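Local coordinates for protein O-methyltransferase, putative (Bacillus cereus, PDB 3DUW) that probably transfers a methyl group from S-adenosylmethionine to a hydroxyl oxygen of an acceptor substrate, and binds the product S-adenosyl-L-homocysteine, at residues Thr73-Gly84 and Asn102-Val112; Glu5-Tyr13 and Thr207-Gly215. All coordinates share one frame; numbering follows the deposited sequence.

Contact 1: residues Thr73-Gly84 and Asn102-Val112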
loop_
_atom_site.group_PDB
_atom_site.type_symbol
_atom_site.label_atom_id
_atom_site.label_comp_id
_atom_site.label_asym_id
_atom_site.label_seq_id
_atom_site.Cartn_x
_atom_site.Cartn_y
_atom_site.Cartn_z
ATOM N N THR A 73 -12.181 -10.956 3.987
ATOM C CA THR A 73 -11.643 -12.251 4.381
ATOM C C THR A 73 -11.291 -13.099 3.167
ATOM O O THR A 73 -10.255 -13.762 3.140
ATOM C CB THR A 73 -12.663 -13.017 5.230
ATOM O OG1 THR A 73 -13.376 -12.093 6.063
ATOM C CG2 THR A 73 -11.960 -14.039 6.105
ATOM N N ILE A 74 -12.167 -13.090 2.168
ATOM C CA ILE A 74 -11.935 -13.854 0.949
ATOM C C ILE A 74 -10.717 -13.312 0.192
ATOM O O ILE A 74 -9.883 -14.080 -0.291
ATOM C CB ILE A 74 -13.198 -13.836 0.061
ATOM C CG1 ILE A 74 -14.285 -14.684 0.729
ATOM C CG2 ILE A 74 -12.878 -14.358 -1.331
ATOM C CD1 ILE A 74 -15.669 -14.502 0.144
ATOM N N TRP A 75 -10.603 -11.989 0.097
ATOM C CA TRP A 75 -9.453 -11.397 -0.577
ATOM C C TRP A 75 -8.168 -11.807 0.140
ATOM O O TRP A 75 -7.178 -12.164 -0.498
ATOM C CB TRP A 75 -9.544 -9.869 -0.590
ATOM C CG TRP A 75 -10.457 -9.295 -1.635
ATOM C CD1 TRP A 75 -11.690 -8.745 -1.434
ATOM C CD2 TRP A 75 -10.183 -9.162 -3.037
ATOM N NE1 TRP A 75 -12.197 -8.270 -2.622
ATOM C CE2 TRP A 75 -11.292 -8.513 -3.622
ATOM C CE3 TRP A 75 -9.105 -9.525 -3.856
ATOM C CZ2 TRP A 75 -11.357 -8.220 -4.989
ATOM C CZ3 TRP A 75 -9.168 -9.232 -5.218
ATOM C CH2 TRP A 75 -10.289 -8.586 -5.766
ATOM N N LEU A 76 -8.186 -11.748 1.468
ATOM C CA LEU A 76 -7.020 -12.118 2.264
ATOM C C LEU A 76 -6.671 -13.594 2.098
ATOM O O LEU A 76 -5.514 -13.947 1.862
ATOM C CB LEU A 76 -7.274 -11.818 3.744
ATOM C CG LEU A 76 -7.342 -10.339 4.142
ATOM C CD1 LEU A 76 -7.913 -10.203 5.539
ATOM C CD2 LEU A 76 -5.950 -9.729 4.075
ATOM N N ALA A 77 -7.677 -14.452 2.214
ATOM C CA ALA A 77 -7.460 -15.888 2.090
ATOM C C ALA A 77 -6.914 -16.266 0.718
ATOM O O ALA A 77 -6.097 -17.179 0.595
ATOM C CB ALA A 77 -8.754 -16.634 2.360
ATOM N N ARG A 78 -7.356 -15.564 -0.317
ATOM C CA ARG A 78 -6.889 -15.863 -1.661
ATOM C C ARG A 78 -5.430 -15.482 -1.877
ATOM O O ARG A 78 -4.839 -15.828 -2.901
ATOM C CB ARG A 78 -7.787 -15.180 -2.688
ATOM C CG ARG A 78 -9.135 -15.855 -2.832
ATOM C CD ARG A 78 -10.029 -15.119 -3.801
ATOM N NE ARG A 78 -11.213 -15.903 -4.126
ATOM C CZ ARG A 78 -12.186 -15.485 -4.928
ATOM N NH1 ARG A 78 -12.118 -14.286 -5.483
ATOM N NH2 ARG A 78 -13.224 -16.271 -5.178
ATOM N N GLY A 79 -4.850 -14.777 -0.910
ATOM C CA GLY A 79 -3.454 -14.393 -1.019
ATOM C C GLY A 79 -2.531 -15.449 -0.430
ATOM O O GLY A 79 -1.310 -15.376 -0.589
ATOM N N LEU A 80 -3.116 -16.432 0.254
ATOM C CA LEU A 80 -2.358 -17.523 0.872
ATOM C C LEU A 80 -1.993 -18.597 -0.154
ATOM O O LEU A 80 -2.567 -18.641 -1.243
ATOM C CB LEU A 80 -3.181 -18.164 1.992
ATOM C CG LEU A 80 -3.657 -17.261 3.133
ATOM C CD1 LEU A 80 -4.656 -18.022 3.988
ATOM C CD2 LEU A 80 -2.472 -16.798 3.967
ATOM N N SER A 81 -1.059 -19.479 0.208
ATOM C CA SER A 81 -0.623 -20.544 -0.699
ATOM C C SER A 81 -0.575 -21.956 -0.100
ATOM O O SER A 81 -1.488 -22.755 -0.303
ATOM C CB SER A 81 0.752 -20.201 -1.285
ATOM O OG SER A 81 1.734 -20.099 -0.270
ATOM N N SER A 82 0.501 -22.262 0.623
ATOM C CA SER A 82 0.681 -23.578 1.235
ATOM C C SER A 82 -0.465 -23.953 2.169
ATOM O O SER A 82 -1.609 -24.114 1.742
ATOM C CB SER A 82 2.004 -23.618 2.005
ATOM O OG SER A 82 3.103 -23.374 1.145
ATOM N N GLY A 83 -0.148 -24.110 3.448
ATOM C CA GLY A 83 -1.168 -24.447 4.420
ATOM C C GLY A 83 -1.522 -23.193 5.191
ATOM O O GLY A 83 -1.713 -23.230 6.405
ATOM N N GLY A 84 -1.595 -22.076 4.474
ATOM C CA GLY A 84 -1.917 -20.809 5.102
ATOM C C GLY A 84 -3.304 -20.802 5.705
ATOM O O GLY A 84 -4.180 -21.557 5.281
ATOM N N ASN A 102 -20.571 -17.254 2.966
ATOM C CA ASN A 102 -19.904 -16.664 1.812
ATOM C C ASN A 102 -18.537 -17.291 1.614
ATOM O O ASN A 102 -18.130 -17.568 0.487
ATOM C CB ASN A 102 -19.760 -15.151 1.986
ATOM C CG ASN A 102 -21.075 -14.422 1.805
ATOM O OD1 ASN A 102 -21.925 -14.850 1.026
ATOM N ND2 ASN A 102 -21.243 -13.308 2.508
ATOM N N ILE A 103 -17.828 -17.511 2.715
ATOM C CA ILE A 103 -16.507 -18.117 2.656
ATOM C C ILE A 103 -16.612 -19.538 2.104
ATOM O O ILE A 103 -15.758 -19.983 1.336
ATOM C CB ILE A 103 -15.855 -18.118 4.056
ATOM C CG1 ILE A 103 -15.520 -16.677 4.452
ATOM C CG2 ILE A 103 -14.602 -18.982 4.061
ATOM C CD1 ILE A 103 -15.055 -16.515 5.881
ATOM N N GLU A 104 -17.675 -20.241 2.483
ATOM C CA GLU A 104 -17.894 -21.604 2.008
ATOM C C GLU A 104 -18.204 -21.605 0.516
ATOM O O GLU A 104 -17.706 -22.453 -0.229
ATOM C CB GLU A 104 -19.048 -22.254 2.776
ATOM C CG GLU A 104 -19.432 -23.639 2.272
ATOM C CD GLU A 104 -18.295 -24.633 2.374
ATOM O OE1 GLU A 104 -17.820 -24.881 3.503
ATOM O OE2 GLU A 104 -17.877 -25.170 1.326
ATOM N N ARG A 105 -19.021 -20.651 0.074
ATOM C CA ARG A 105 -19.381 -20.568 -1.335
ATOM C C ARG A 105 -18.145 -20.253 -2.174
ATOM O O ARG A 105 -18.084 -20.590 -3.356
ATOM C CB ARG A 105 -20.460 -19.500 -1.556
ATOM C CG ARG A 105 -21.399 -19.820 -2.723
ATOM C CD ARG A 105 -22.540 -18.816 -2.873
ATOM N NE ARG A 105 -23.213 -18.534 -1.609
ATOM C CZ ARG A 105 -22.946 -17.475 -0.850
ATOM N NH1 ARG A 105 -22.031 -16.597 -1.236
ATOM N NH2 ARG A 105 -23.575 -17.300 0.299
ATOM N N ALA A 106 -17.161 -19.608 -1.552
ATOM C CA ALA A 106 -15.919 -19.256 -2.228
ATOM C C ALA A 106 -14.906 -20.399 -2.101
ATOM O O ALA A 106 -13.763 -20.281 -2.540
ATOM C CB ALA A 106 -15.344 -17.972 -1.632
ATOM N N ASN A 107 -15.342 -21.504 -1.501
ATOM C CA ASN A 107 -14.502 -22.686 -1.307
ATOM C C ASN A 107 -13.221 -22.385 -0.535
ATOM O O ASN A 107 -12.136 -22.812 -0.930
ATOM C CB ASN A 107 -14.149 -23.315 -2.659
ATOM C CG ASN A 107 -15.365 -23.840 -3.392
ATOM O OD1 ASN A 107 -16.139 -24.632 -2.850
ATOM N ND2 ASN A 107 -15.541 -23.404 -4.634
ATOM N N LEU A 108 -13.354 -21.666 0.575
ATOM C CA LEU A 108 -12.203 -21.301 1.394
ATOM C C LEU A 108 -12.367 -21.675 2.862
ATOM O O LEU A 108 -11.536 -21.311 3.693
ATOM C CB LEU A 108 -11.943 -19.796 1.276
ATOM C CG LEU A 108 -11.451 -19.322 -0.094
ATOM C CD1 LEU A 108 -11.610 -17.815 -0.199
ATOM C CD2 LEU A 108 -9.997 -19.731 -0.298
ATOM N N ASN A 109 -13.431 -22.402 3.187
ATOM C CA ASN A 109 -13.666 -22.798 4.570
ATOM C C ASN A 109 -12.512 -23.624 5.134
ATOM O O ASN A 109 -12.329 -23.694 6.349
ATOM C CB ASN A 109 -14.968 -23.587 4.680
ATOM C CG ASN A 109 -15.066 -24.680 3.651
ATOM O OD1 ASN A 109 -15.208 -24.410 2.457
ATOM N ND2 ASN A 109 -14.981 -25.926 4.099
ATOM N N ASP A 110 -11.730 -24.243 4.255
ATOM C CA ASP A 110 -10.595 -25.047 4.694
ATOM C C ASP A 110 -9.429 -24.157 5.129
ATOM O O ASP A 110 -8.532 -24.606 5.843
ATOM C CB ASP A 110 -10.140 -25.984 3.568
ATOM C CG ASP A 110 -9.435 -25.251 2.443
ATOM O OD1 ASP A 110 -9.929 -24.183 2.018
ATOM O OD2 ASP A 110 -8.387 -25.748 1.976
ATOM N N ARG A 111 -9.451 -22.897 4.699
ATOM C CA ARG A 111 -8.395 -21.939 5.035
ATOM C C ARG A 111 -8.837 -20.882 6.039
ATOM O O ARG A 111 -8.000 -20.164 6.587
ATOM C CB ARG A 111 -7.923 -21.184 3.787
ATOM C CG ARG A 111 -7.124 -21.964 2.769
ATOM C CD ARG A 111 -6.654 -21.005 1.684
ATOM N NE ARG A 111 -5.890 -21.665 0.633
ATOM C CZ ARG A 111 -5.390 -21.042 -0.429
ATOM N NH1 ARG A 111 -5.569 -19.735 -0.586
ATOM N NH2 ARG A 111 -4.715 -21.730 -1.339
ATOM N N VAL A 112 -10.140 -20.775 6.278
ATOM C CA VAL A 112 -10.644 -19.743 7.172
ATOM C C VAL A 112 -11.472 -20.214 8.352
ATOM O O VAL A 112 -12.337 -21.078 8.215
ATOM C CB VAL A 112 -11.504 -18.726 6.390
ATOM C CG1 VAL A 112 -11.908 -17.577 7.299
ATOM C CG2 VAL A 112 -10.746 -18.225 5.175
HETATM O O HOH W 1 -11.853 -18.699 -3.644
HETATM O O HOH W 2 -3.595 -20.875 -3.590
#

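Contact 2: residues Glu5-Tyr13 and Thr207-Gly215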
loop_
_atom_site.group_PDB
_atom_site.type_symbol
_atom_site.label_atom_id
_atom_site.label_comp_id
_atom_site.label_asym_id
_atom_site.label_seq_id
_atom_site.Cartn_x
_atom_site.Cartn_y
_atom_site.Cartn_z
ATOM N N GLU A 5 -18.227 11.654 -7.103
ATOM C CA GLU A 5 -18.560 11.155 -8.433
ATOM C C GLU A 5 -17.285 10.812 -9.197
ATOM O O GLU A 5 -17.199 9.769 -9.842
ATOM C CB GLU A 5 -19.364 12.201 -9.217
ATOM C CG GLU A 5 -20.611 12.701 -8.501
ATOM C CD GLU A 5 -21.444 13.637 -9.357
ATOM O OE1 GLU A 5 -22.112 13.151 -10.293
ATOM O OE2 GLU A 5 -21.425 14.860 -9.099
ATOM N N THR A 6 -16.297 11.696 -9.117
ATOM C CA THR A 6 -15.032 11.480 -9.802
ATOM C C THR A 6 -14.277 10.309 -9.177
ATOM O O THR A 6 -13.785 9.439 -9.889
ATOM C CB THR A 6 -14.148 12.742 -9.750
ATOM O OG1 THR A 6 -14.866 13.850 -10.312
ATOM C CG2 THR A 6 -12.867 12.532 -10.545
ATOM N N TRP A 7 -14.193 10.283 -7.850
ATOM C CA TRP A 7 -13.491 9.198 -7.168
ATOM C C TRP A 7 -14.122 7.852 -7.507
ATOM O O TRP A 7 -13.423 6.853 -7.694
ATOM C CB TRP A 7 -13.523 9.390 -5.649
ATOM C CG TRP A 7 -12.992 10.706 -5.174
ATOM C CD1 TRP A 7 -12.070 11.493 -5.795
ATOM C CD2 TRP A 7 -13.309 11.358 -3.937
ATOM N NE1 TRP A 7 -11.789 12.595 -5.024
ATOM C CE2 TRP A 7 -12.536 12.536 -3.876
ATOM C CE3 TRP A 7 -14.170 11.057 -2.873
ATOM C CZ2 TRP A 7 -12.598 13.418 -2.792
ATOM C CZ3 TRP A 7 -14.231 11.937 -1.793
ATOM C CH2 TRP A 7 -13.448 13.101 -1.764
ATOM N N THR A 8 -15.448 7.827 -7.576
ATOM C CA THR A 8 -16.161 6.600 -7.892
ATOM C C THR A 8 -15.885 6.160 -9.330
ATOM O O THR A 8 -15.659 4.978 -9.591
ATOM C CB THR A 8 -17.677 6.786 -7.669
ATOM O OG1 THR A 8 -17.914 7.095 -6.288
ATOM C CG2 THR A 8 -18.440 5.524 -8.034
ATOM N N ALA A 9 -15.890 7.116 -10.256
ATOM C CA ALA A 9 -15.632 6.819 -11.660
ATOM C C ALA A 9 -14.212 6.299 -11.863
ATOM O O ALA A 9 -13.987 5.388 -12.656
ATOM C CB ALA A 9 -15.860 8.064 -12.508
ATOM N N VAL A 10 -13.255 6.882 -11.148
ATOM C CA VAL A 10 -11.875 6.436 -11.273
ATOM C C VAL A 10 -11.743 5.016 -10.723
ATOM O O VAL A 10 -11.076 4.179 -11.327
ATOM C CB VAL A 10 -10.908 7.393 -10.540
ATOM C CG1 VAL A 10 -9.495 6.814 -10.545
ATOM C CG2 VAL A 10 -10.913 8.751 -11.228
ATOM N N ASP A 11 -12.391 4.734 -9.593
ATOM C CA ASP A 11 -12.330 3.394 -9.019
ATOM C C ASP A 11 -12.978 2.384 -9.965
ATOM O O ASP A 11 -12.523 1.247 -10.073
ATOM C CB ASP A 11 -13.021 3.363 -7.650
ATOM C CG ASP A 11 -12.029 3.320 -6.495
ATOM O OD1 ASP A 11 -10.821 3.562 -6.721
ATOM O OD2 ASP A 11 -12.465 3.045 -5.357
ATOM N N GLN A 12 -14.034 2.805 -10.656
ATOM C CA GLN A 12 -14.715 1.922 -11.600
ATOM C C GLN A 12 -13.760 1.584 -12.743
ATOM O O GLN A 12 -13.714 0.449 -13.212
ATOM C CB GLN A 12 -15.975 2.590 -12.162
ATOM C CG GLN A 12 -16.820 1.680 -13.050
ATOM C CD GLN A 12 -17.404 0.507 -12.290
ATOM O OE1 GLN A 12 -18.107 0.685 -11.293
ATOM N NE2 GLN A 12 -17.120 -0.703 -12.757
ATOM N N TYR A 13 -13.003 2.580 -13.191
ATOM C CA TYR A 13 -12.029 2.379 -14.257
ATOM C C TYR A 13 -10.951 1.397 -13.793
ATOM O O TYR A 13 -10.642 0.419 -14.478
ATOM C CB TYR A 13 -11.373 3.710 -14.632
ATOM C CG TYR A 13 -10.200 3.557 -15.577
ATOM C CD1 TYR A 13 -10.399 3.329 -16.937
ATOM C CD2 TYR A 13 -8.885 3.600 -15.101
ATOM C CE1 TYR A 13 -9.321 3.145 -17.801
ATOM C CE2 TYR A 13 -7.800 3.416 -15.961
ATOM C CZ TYR A 13 -8.028 3.189 -17.307
ATOM O OH TYR A 13 -6.966 3.005 -18.164
ATOM N N THR A 207 -6.833 7.827 1.284
ATOM C CA THR A 207 -7.334 7.339 0.011
ATOM C C THR A 207 -8.718 7.867 -0.298
ATOM O O THR A 207 -9.460 8.276 0.596
ATOM C CB THR A 207 -7.425 5.792 -0.023
ATOM O OG1 THR A 207 -8.440 5.343 0.890
ATOM C CG2 THR A 207 -6.089 5.169 0.355
ATOM N N VAL A 208 -9.047 7.884 -1.584
ATOM C CA VAL A 208 -10.376 8.277 -2.017
ATOM C C VAL A 208 -10.814 7.205 -2.997
ATOM O O VAL A 208 -9.987 6.495 -3.569
ATOM C CB VAL A 208 -10.423 9.675 -2.695
ATOM C CG1 VAL A 208 -10.130 10.753 -1.667
ATOM C CG2 VAL A 208 -9.451 9.749 -3.861
ATOM N N GLY A 209 -12.118 7.072 -3.175
ATOM C CA GLY A 209 -12.631 6.066 -4.076
ATOM C C GLY A 209 -14.116 5.918 -3.855
ATOM O O GLY A 209 -14.759 6.817 -3.315
ATOM N N SER A 210 -14.657 4.773 -4.251
ATOM C CA SER A 210 -16.085 4.519 -4.116
ATOM C C SER A 210 -16.639 4.640 -2.699
ATOM O O SER A 210 -17.834 4.895 -2.525
ATOM C CB SER A 210 -16.422 3.136 -4.677
ATOM O OG SER A 210 -15.701 2.121 -4.010
ATOM N N LYS A 211 -15.789 4.464 -1.690
ATOM C CA LYS A 211 -16.240 4.561 -0.302
ATOM C C LYS A 211 -16.074 5.962 0.269
ATOM O O LYS A 211 -16.447 6.223 1.413
ATOM C CB LYS A 211 -15.490 3.552 0.579
ATOM C CG LYS A 211 -15.782 2.105 0.229
ATOM C CD LYS A 211 -15.164 1.130 1.227
ATOM C CE LYS A 211 -15.750 1.289 2.623
ATOM N NZ LYS A 211 -15.250 0.220 3.540
ATOM N N GLY A 212 -15.524 6.868 -0.529
ATOM C CA GLY A 212 -15.330 8.220 -0.056
ATOM C C GLY A 212 -13.889 8.511 0.310
ATOM O O GLY A 212 -12.960 7.855 -0.165
ATOM N N TYR A 213 -13.719 9.496 1.180
ATOM C CA TYR A 213 -12.409 9.946 1.630
ATOM C C TYR A 213 -12.077 9.312 2.977
ATOM O O TYR A 213 -12.744 9.572 3.977
ATOM C CB TYR A 213 -12.445 11.479 1.692
ATOM C CG TYR A 213 -11.319 12.173 2.422
ATOM C CD1 TYR A 213 -10.005 11.706 2.362
ATOM C CD2 TYR A 213 -11.571 13.338 3.145
ATOM C CE1 TYR A 213 -8.973 12.384 3.011
ATOM C CE2 TYR A 213 -10.557 14.019 3.788
ATOM C CZ TYR A 213 -9.264 13.541 3.722
ATOM O OH TYR A 213 -8.280 14.222 4.387
ATOM N N ASP A 214 -11.053 8.463 2.989
ATOM C CA ASP A 214 -10.639 7.765 4.203
ATOM C C ASP A 214 -9.141 7.471 4.115
ATOM O O ASP A 214 -8.380 8.280 3.592
ATOM C CB ASP A 214 -11.443 6.462 4.346
ATOM C CG ASP A 214 -11.678 6.062 5.795
ATOM O OD1 ASP A 214 -10.893 6.474 6.681
ATOM O OD2 ASP A 214 -12.651 5.314 6.040
ATOM N N GLY A 215 -8.715 6.321 4.618
ATOM C CA GLY A 215 -7.301 6.002 4.573
ATOM C C GLY A 215 -6.948 4.818 5.449
ATOM O O GLY A 215 -7.784 4.309 6.192
HETATM O O HOH W 3 -19.514 5.717 -4.504
#

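Contact 1: residues Thr73-Gly84 and Asn102-Val112
Ile74 lies across Leu108 at about a right angle, its CG2 branch 3.9 Å from Leu108 CD1, while its other branch ends with CD1 against Ala106 CB. Leu108 CD1 reaches on to Ala77 CB, which also meets Val112 CG2 at 3.8 Å. One helical turn before Ala77, Thr73 adds its methyl: with OG1 beside the backbone N (chi1 -36°) and bonded to Glu64, CG2 lies anti to that N and touches Val112 CG1 and Ile103 CD1. The helix 93-105 closes in a Schellman motif at Asn107, after which the chain leads into strand 112-116 of the Rossmann-like sheet. Arg111, extended from CG to NE, runs alongside Gly84 O toward the Ala77-Leu80 turn. Its NH1 donates to Ala77 O over 2.9 Å, a bent bond (132°) close to the guanidinium plane, and Leu80 N reaches the same oxygen from the opposite face of the carbonyl. NH2 donates to a water. Arg78 NE and Ala106 O share a second water, and Arg78 NH1 forms a salt bridge with Asp22. The chemistry is therefore split: methyl packing joins helix 71-77 to the end of helix 93-105 and the residues that follow, and Arg111 ties the Ala77-Leu80 turn to the approach to strand 112-116.

Contact 2: residues Glu5-Tyr13 and Thr207-Gly215
Val208, near the end of strand 200-209, lays its CB over the indole of Trp7, 3.6 Å from the centroid of the five-membered ring, a CH-pi contact made where helix segment 5-13 crosses strand segment 207-209 at 83°. Its two methyls divide the ring: with CG1 anti to the carbonyl carbon (chi1 -68°), CG1 rests near CE2 and CZ2 and CG2 near CD1. Gly209 follows, its N 3.7 Å from Trp7 CB and its CA 3.3 Å from Asp11 OD2, so the carboxylate sits directly against the glycine backbone. At Ser210 the backbone N donates to Asp11 OD2 over 3.0 Å in a nearly straight bond (163°), arriving from above the carboxylate plane. Ser210 O shares a water with Thr8 OG1, which also bonds Ile4 O. Gly209 to Gly212 form a type I turn, and past it Tyr213 CB meets the six-membered end of the indole at Trp7 CZ3, 3.9 Å away. Gln206 of the second subunit donates to Asp11 OD1 and Trp7 O; Trp7 stacks edge-to-face with Tyr213 of that subunit, and Tyr213 with its Trp7. The carboxylate thus has one oxygen held within the chain and the other across the dimer interface, an arrangement that couples the N-terminal helix both to its own hairpin and to the partner subunit.

How the contacts relate
Contact 1 and contact 2 occupy separate regions of the chain, their centres 27 Å apart and their nearest atoms about 11 Å apart without touching. Along the sequence, contact 1 is nested inside the loop that contact 2 closes. Within one chain they lie at the two outermost strands of the sheet: 102-112 leads into 112-116, whereas 207-215 joins 200-209 to 214-221; at 200-209 the sheet continues into the second subunit. S-adenosyl-L-homocysteine lies nearer contact 1, about 6 Å from the side chain of Thr73, next to the ligand-binding Ser72; the side chain of Ser210 in contact 2 is about 12 Å away. Contact 2 instead borders the second subunit, which touches neither segment of contact 1.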